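Local coordinates for protein response regulator (Vibrio cholerae O1 biovar El Tor, PDB 7KPO) that probably binds DNA, being the DNA-binding domain of the sensor histidine kinase ChiS, a largely helical module with a small two-stranded antiparallel sheet, at residues N21-V26 and K31-E36; Y79-C84 and T92-Q97. One frame throughout, in Å; residues are numbered along the deposited sequence. Where two conformers were deposited one is given.

Contact 1. Residues N21-V26 and K31-E36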
loop_
_atom_site.group_PDB
_atom_site.type_symbol
_atom_site.label_atom_id
_atom_site.label_comp_id
_atom_site.label_asym_id
_atom_site.label_seq_id
_atom_site.Cartn_x
_atom_site.Cartn_y
_atom_site.Cartn_z
ATOM N N ASN A 21 -12.101 -7.241 -7.741
ATOM C CA ASN A 21 -11.902 -6.890 -9.170
ATOM C C ASN A 21 -10.425 -6.549 -9.402
ATOM O O ASN A 21 -9.867 -6.952 -10.442
ATOM C CB ASN A 21 -12.833 -5.754 -9.584
ATOM C CG ASN A 21 -14.296 -6.138 -9.503
ATOM O OD1 ASN A 21 -14.637 -7.320 -9.457
ATOM N ND2 ASN A 21 -15.164 -5.142 -9.491
ATOM N N TYR A 22 -9.816 -5.835 -8.457
ATOM C CA TYR A 22 -8.387 -5.450 -8.553
ATOM C C TYR A 22 -7.506 -6.706 -8.472
ATOM O O TYR A 22 -6.589 -6.865 -9.287
ATOM C CB TYR A 22 -8.114 -4.423 -7.459
ATOM C CG TYR A 22 -6.705 -3.907 -7.380
ATOM C CD1 TYR A 22 -6.214 -3.008 -8.310
ATOM C CD2 TYR A 22 -5.883 -4.265 -6.327
ATOM C CE1 TYR A 22 -4.926 -2.506 -8.214
ATOM C CE2 TYR A 22 -4.596 -3.774 -6.215
ATOM C CZ TYR A 22 -4.114 -2.893 -7.163
ATOM O OH TYR A 22 -2.840 -2.421 -7.044
ATOM N N TRP A 23 -7.778 -7.571 -7.497
ATOM C CA TRP A 23 -7.043 -8.853 -7.361
ATOM C C TRP A 23 -7.071 -9.613 -8.688
ATOM O O TRP A 23 -6.008 -10.034 -9.168
ATOM C CB TRP A 23 -7.677 -9.709 -6.261
ATOM C CG TRP A 23 -7.249 -11.142 -6.313
ATOM C CD1 TRP A 23 -7.890 -12.165 -6.951
ATOM C CD2 TRP A 23 -6.057 -11.710 -5.744
ATOM N NE1 TRP A 23 -7.185 -13.328 -6.808
ATOM C CE2 TRP A 23 -6.063 -13.083 -6.067
ATOM C CE3 TRP A 23 -5.003 -11.201 -4.978
ATOM C CZ2 TRP A 23 -5.051 -13.946 -5.651
ATOM C CZ3 TRP A 23 -4.002 -12.054 -4.572
ATOM C CH2 TRP A 23 -4.031 -13.409 -4.904
ATOM N N GLU A 24 -8.263 -9.785 -9.251
ATOM C CA GLU A 24 -8.420 -10.582 -10.495
ATOM C C GLU A 24 -7.589 -9.968 -11.625
ATOM O O GLU A 24 -6.844 -10.714 -12.289
ATOM C CB GLU A 24 -9.906 -10.688 -10.842
ATOM C CG GLU A 24 -10.694 -11.501 -9.828
ATOM C CD GLU A 24 -12.205 -11.345 -9.880
ATOM O OE1 GLU A 24 -12.697 -10.593 -10.741
ATOM O OE2 GLU A 24 -12.882 -11.965 -9.037
ATOM N N ARG A 25 -7.674 -8.654 -11.806
ATOM C CA ARG A 25 -6.953 -8.006 -12.928
ATOM C C ARG A 25 -5.435 -8.007 -12.711
ATOM O O ARG A 25 -4.709 -8.379 -13.649
ATOM C CB ARG A 25 -7.446 -6.570 -13.113
ATOM C CG ARG A 25 -6.814 -5.875 -14.308
ATOM C CD ARG A 25 -7.301 -4.455 -14.498
ATOM N NE ARG A 25 -6.940 -3.582 -13.390
ATOM C CZ ARG A 25 -5.736 -3.050 -13.203
ATOM N NH1 ARG A 25 -4.744 -3.322 -14.037
ATOM N NH2 ARG A 25 -5.519 -2.260 -12.166
ATOM N N VAL A 26 -4.974 -7.609 -11.526
ATOM C CA VAL A 26 -3.510 -7.454 -11.277
ATOM C C VAL A 26 -2.829 -8.818 -11.092
ATOM O O VAL A 26 -1.751 -9.006 -11.678
ATOM C CB VAL A 26 -3.264 -6.507 -10.088
ATOM C CG1 VAL A 26 -1.786 -6.407 -9.743
ATOM C CG2 VAL A 26 -3.839 -5.126 -10.364
ATOM N N LYS A 31 -11.094 -15.293 -8.102
ATOM C CA LYS A 31 -11.640 -15.047 -6.746
ATOM C C LYS A 31 -11.420 -16.325 -5.934
ATOM O O LYS A 31 -11.000 -16.252 -4.767
ATOM C CB LYS A 31 -13.130 -14.718 -6.849
ATOM C CG LYS A 31 -13.892 -14.720 -5.532
ATOM C CD LYS A 31 -15.384 -14.502 -5.701
ATOM C CE LYS A 31 -16.045 -15.598 -6.517
ATOM N NZ LYS A 31 -17.478 -15.324 -6.768
ATOM N N PHE A 32 -11.678 -17.470 -6.563
ATOM C CA PHE A 32 -11.475 -18.768 -5.883
ATOM C C PHE A 32 -10.054 -18.837 -5.326
ATOM O O PHE A 32 -9.919 -19.276 -4.152
ATOM C CB PHE A 32 -11.707 -19.938 -6.837
ATOM C CG PHE A 32 -11.324 -21.270 -6.251
ATOM C CD1 PHE A 32 -10.017 -21.726 -6.317
ATOM C CD2 PHE A 32 -12.266 -22.054 -5.609
ATOM C CE1 PHE A 32 -9.661 -22.943 -5.759
ATOM C CE2 PHE A 32 -11.911 -23.277 -5.061
ATOM C CZ PHE A 32 -10.610 -23.719 -5.138
ATOM N N THR A 33 -9.062 -18.455 -6.151
ATOM C CA THR A 33 -7.619 -18.504 -5.789
ATOM C C THR A 33 -7.332 -17.525 -4.648
ATOM O O THR A 33 -6.514 -17.862 -3.776
ATOM C CB THR A 33 -6.736 -18.266 -7.014
ATOM O OG1 THR A 33 -6.998 -19.365 -7.885
ATOM C CG2 THR A 33 -5.264 -18.200 -6.677
ATOM N N PHE A 34 -7.925 -16.337 -4.683
ATOM C CA PHE A 34 -7.732 -15.417 -3.540
ATOM C C PHE A 34 -8.144 -16.130 -2.241
ATOM O O PHE A 34 -7.383 -16.094 -1.261
ATOM C CB PHE A 34 -8.530 -14.127 -3.729
ATOM C CG PHE A 34 -8.829 -13.469 -2.412
ATOM C CD1 PHE A 34 -7.815 -12.921 -1.645
ATOM C CD2 PHE A 34 -10.116 -13.474 -1.907
ATOM C CE1 PHE A 34 -8.089 -12.371 -0.405
ATOM C CE2 PHE A 34 -10.389 -12.916 -0.670
ATOM C CZ PHE A 34 -9.376 -12.364 0.076
ATOM N N ALA A 35 -9.317 -16.765 -2.242
ATOM C CA ALA A 35 -9.835 -17.440 -1.027
ATOM C C ALA A 35 -8.935 -18.600 -0.625
ATOM O O ALA A 35 -8.575 -18.712 0.548
ATOM C CB ALA A 35 -11.245 -17.954 -1.297
ATOM N N GLU A 36 -8.613 -19.433 -1.600
ATOM C CA GLU A 36 -7.828 -20.650 -1.337
ATOM C C GLU A 36 -6.406 -20.300 -0.886
ATOM O O GLU A 36 -5.946 -20.861 0.124
ATOM C CB GLU A 36 -7.823 -21.488 -2.612
ATOM C CG GLU A 36 -7.065 -22.777 -2.453
ATOM C CD GLU A 36 -7.619 -23.676 -1.369
ATOM O OE1 GLU A 36 -8.863 -23.753 -1.245
ATOM O OE2 GLU A 36 -6.808 -24.279 -0.640
HETATM O O HOH W 1 -12.780 -14.867 -10.368
#
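Trp23 and Phe34 join two consecutive helices of the DNA-binding domain, helix 2-27 and the short helix 31-38, in an alpha-alpha corner, packed almost at right angles. The two segments run at 103° to each other, with their axes 9.9 Å apart at closest approach, wide enough for an indole to be laid between them.

The aromatic contact carries most of the corner. With CG anti to the backbone N (chi1 164°), the Trp23 indole reaches across to helix 31-38, whose Phe34 lays its CB over one indole face. This is a CH-pi contact, Phe34 CB standing 3.6 Å from the centroid of the five-membered ring and close to its normal. The phenyl ring beyond that CB turns its edge to the same indole, an edge-to-face pair with planes at 63° and centroids 5.7 Å apart. The six-membered part of the indole extends along the helix backbone, where Trp23 CZ2 comes within 3.7 Å of Phe34 CA and also meets Thr33. Trp23 NE1 donates to Ser30 O, in the turn just before helix 31-38, so the indole is held at its nitrogen as well as over its face. Ile80 of helix 70-83 touches both aromatic side chains.

The polar contacts lie at the start of the second helix. Glu24 and Lys31 run side by side without a salt bridge, the amine of Lys31 pairing instead with Asp56. Glu24 OE2 touches the aliphatic root of Lys31, 3.5 Å from CB. The carboxylate, near the N-terminal end of helix 31-38, could be modestly stabilised by the helix dipole. One water bridges the gap: it accepts from Lys31 N at 2.9 Å and donates a weak bond to Glu24 OE2 at 3.2 Å.

Contact 2. Residues Y79-C84 and T92-Q97; sequences YILEHC and THIEMQ
A helical hairpin near the C terminus brings the last turn of helix 70-83 against the early part of helix 89-106, and Leu81 meets Ile94 and Glu95 where the two helices face each other. The backbones stay well apart, the closest CA atoms being those of Leu81 and Glu95 at 8.3 Å, so side chains alone span the gap.

The centre of the contact is a methyl group set against a branched end. Ile94 CG2 sits against the fork of Leu81, 4.1 Å from CD2 and an equal 4.1 Å from CD1, with Leu81 CG scarcely farther away. Both side chains set out toward the other helix but run past each other in opposite directions, meeting along their flanks. In Ile94 it is the CG2 branch, anti to the backbone N, that faces Leu81, whereas CG1 (chi1 -64°) leads to the CD1 methyl that packs on Tyr22 of helix 2-27. One isoleucine thus serves two helices with its two branches.

Beside this pair, Leu81 CD1 lies 4.3 Å from Glu95 CG, so the leucine touches the aliphatic part of the glutamate. The carboxylate has other partners: in the conformer given, one of two deposited, Glu95 OE2 forms a salt bridge with Arg91 of its own chain, and Glu95 OE1 forms one with Arg91 of the second subunit. Thr92 OG1, hydrogen-bonded to Thr92 OG1 of that subunit, is a further link.

With no hydrogen bond between the segments, the contact rests on apolar contact and a modest 140 Å² of buried surface. Glu95 has a divided role: its methylene chain lies against Leu81, while its charged end, in the conformer given, turns to arginines of both subunits.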
loop_
_atom_site.group_PDB
_atom_site.type_symbol
_atom_site.label_atom_id
_atom_site.label_comp_id
_atom_site.label_asym_id
_atom_site.label_seq_id
_atom_site.Cartn_x
_atom_site.Cartn_y
_atom_site.Cartn_z
ATOM N N TYR A 79 -4.683 -8.316 2.418
ATOM C CA TYR A 79 -4.024 -9.405 1.653
ATOM C C TYR A 79 -3.905 -9.007 0.179
ATOM O O TYR A 79 -2.833 -9.159 -0.441
ATOM C CB TYR A 79 -4.810 -10.708 1.788
ATOM C CG TYR A 79 -4.166 -11.873 1.087
ATOM C CD1 TYR A 79 -4.386 -12.107 -0.260
ATOM C CD2 TYR A 79 -3.319 -12.731 1.767
ATOM C CE1 TYR A 79 -3.789 -13.171 -0.912
ATOM C CE2 TYR A 79 -2.713 -13.799 1.130
ATOM C CZ TYR A 79 -2.952 -14.022 -0.215
ATOM O OH TYR A 79 -2.365 -15.073 -0.856
ATOM N N ILE A 80 -5.006 -8.515 -0.381
ATOM C CA ILE A 80 -5.021 -8.112 -1.816
ATOM C C ILE A 80 -4.026 -6.963 -2.035
ATOM O O ILE A 80 -3.258 -7.029 -3.013
ATOM C CB ILE A 80 -6.464 -7.806 -2.247
ATOM C CG1 ILE A 80 -7.256 -9.119 -2.272
ATOM C CG2 ILE A 80 -6.493 -7.081 -3.584
ATOM C CD1 ILE A 80 -8.750 -8.963 -2.405
ATOM N N LEU A 81 -3.994 -5.975 -1.140
ATOM C CA LEU A 81 -3.048 -4.835 -1.310
ATOM C C LEU A 81 -1.597 -5.309 -1.089
ATOM O O LEU A 81 -0.681 -4.753 -1.730
ATOM C CB LEU A 81 -3.450 -3.705 -0.355
ATOM C CG LEU A 81 -4.755 -2.984 -0.703
ATOM C CD1 LEU A 81 -5.178 -2.049 0.421
ATOM C CD2 LEU A 81 -4.628 -2.223 -2.019
ATOM N N GLU A 82 -1.391 -6.328 -0.255
ATOM C CA GLU A 82 -0.034 -6.880 0.009
ATOM C C GLU A 82 0.509 -7.554 -1.258
ATOM O O GLU A 82 1.715 -7.413 -1.531
ATOM C CB GLU A 82 -0.098 -7.905 1.147
ATOM C CG GLU A 82 1.231 -8.570 1.467
ATOM C CD GLU A 82 2.292 -7.651 2.045
ATOM O OE1 GLU A 82 1.923 -6.605 2.617
ATOM O OE2 GLU A 82 3.486 -7.976 1.909
ATOM N N HIS A 83 -0.365 -8.243 -1.994
ATOM C CA HIS A 83 0.058 -9.031 -3.183
ATOM C C HIS A 83 -0.124 -8.295 -4.513
ATOM O O HIS A 83 0.476 -8.744 -5.501
ATOM C CB HIS A 83 -0.684 -10.373 -3.166
ATOM C CG HIS A 83 -0.251 -11.239 -2.031
ATOM N ND1 HIS A 83 0.855 -12.061 -2.121
ATOM C CD2 HIS A 83 -0.729 -11.386 -0.776
ATOM C CE1 HIS A 83 1.025 -12.693 -0.978
ATOM N NE2 HIS A 83 0.069 -12.300 -0.138
ATOM N N CYS A 84 -0.904 -7.218 -4.533
ATOM C CA CYS A 84 -1.181 -6.452 -5.779
ATOM C C CYS A 84 -0.749 -5.005 -5.537
ATOM O O CYS A 84 -1.417 -4.305 -4.757
ATOM C CB CYS A 84 -2.655 -6.575 -6.147
ATOM S SG CYS A 84 -3.198 -8.293 -6.347
ATOM N N THR A 92 -6.004 3.176 -5.287
ATOM C CA THR A 92 -6.283 4.291 -4.349
ATOM C C THR A 92 -7.716 4.156 -3.815
ATOM O O THR A 92 -7.935 4.388 -2.613
ATOM C CB THR A 92 -6.034 5.629 -5.049
ATOM O OG1 THR A 92 -4.645 5.698 -5.382
ATOM C CG2 THR A 92 -6.438 6.814 -4.201
ATOM N N HIS A 93 -8.655 3.781 -4.679
ATOM C CA HIS A 93 -10.069 3.639 -4.251
ATOM C C HIS A 93 -10.183 2.584 -3.150
ATOM O O HIS A 93 -10.902 2.822 -2.172
ATOM C CB HIS A 93 -10.938 3.307 -5.466
ATOM C CG HIS A 93 -12.360 3.037 -5.127
ATOM N ND1 HIS A 93 -13.228 4.038 -4.750
ATOM C CD2 HIS A 93 -13.078 1.897 -5.132
ATOM C CE1 HIS A 93 -14.419 3.519 -4.520
ATOM N NE2 HIS A 93 -14.352 2.213 -4.754
ATOM N N ILE A 94 -9.491 1.462 -3.305
ATOM C CA ILE A 94 -9.534 0.383 -2.277
ATOM C C ILE A 94 -8.934 0.920 -0.973
ATOM O O ILE A 94 -9.511 0.679 0.098
ATOM C CB ILE A 94 -8.812 -0.873 -2.785
ATOM C CG1 ILE A 94 -9.536 -1.454 -4.001
ATOM C CG2 ILE A 94 -8.681 -1.894 -1.669
ATOM C CD1 ILE A 94 -8.685 -2.354 -4.856
ATOM N N GLU A 95 -7.800 1.613 -1.057
ATOM C CA GLU A 95 -7.164 2.164 0.164
ATOM C C GLU A 95 -8.109 3.138 0.861
ATOM O O GLU A 95 -8.207 3.141 2.085
ATOM C CB GLU A 95 -5.867 2.895 -0.173
ATOM C CG GLU A 95 -4.813 2.020 -0.813
ATOM C CD GLU A 95 -3.540 2.790 -1.101
ATOM O OE1 GLU A 95 -3.126 3.586 -0.229
ATOM O OE2 GLU A 95 -2.999 2.636 -2.208
HETATM N N MSE A 96 -8.796 3.973 0.075
HETATM C CA MSE A 96 -9.705 4.960 0.632
HETATM C C MSE A 96 -10.896 4.269 1.300
HETATM O O MSE A 96 -11.324 4.686 2.377
HETATM C CB MSE A 96 -10.120 5.945 -0.465
HETATM C CG MSE A 96 -8.980 6.825 -0.959
HETATM SE SE MSE A 96 -8.463 8.194 0.331
HETATM C CE MSE A 96 -9.964 9.442 0.347
ATOM N N GLN A 97 -11.424 3.207 0.684
ATOM C CA GLN A 97 -12.561 2.504 1.266
ATOM C C GLN A 97 -12.105 1.779 2.545
ATOM O O GLN A 97 -12.897 1.735 3.508
ATOM C CB GLN A 97 -13.203 1.574 0.231
ATOM C CG GLN A 97 -13.846 2.312 -0.942
ATOM C CD GLN A 97 -15.157 2.976 -0.596
ATOM O OE1 GLN A 97 -16.097 2.332 -0.146
ATOM N NE2 GLN A 97 -15.258 4.264 -0.879
#

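From the N terminus, helix 2-27 leads into contact 1, which closes the short turn between it and helix 31-38. The chain then passes through the small sheet of strands 44-46 and 49-51 and helix 53-57 before helix 70-83 brings it to contact 2, which closes the turn into helix 89-106. The contacts follow in series, neither nested nor crossed, with centres 12 Å apart. They adjoin through Tyr22, which packs on Ile94, and just past helix 70-83, where Cys84 SG packs on the Trp23 indole 3.7 Å from CE3 and Cys84 CB on Val26. Together they tie helices 2-27, 31-38, 70-83 and 89-106 into one helical core, and residues of contact 2 also meet the second subunit.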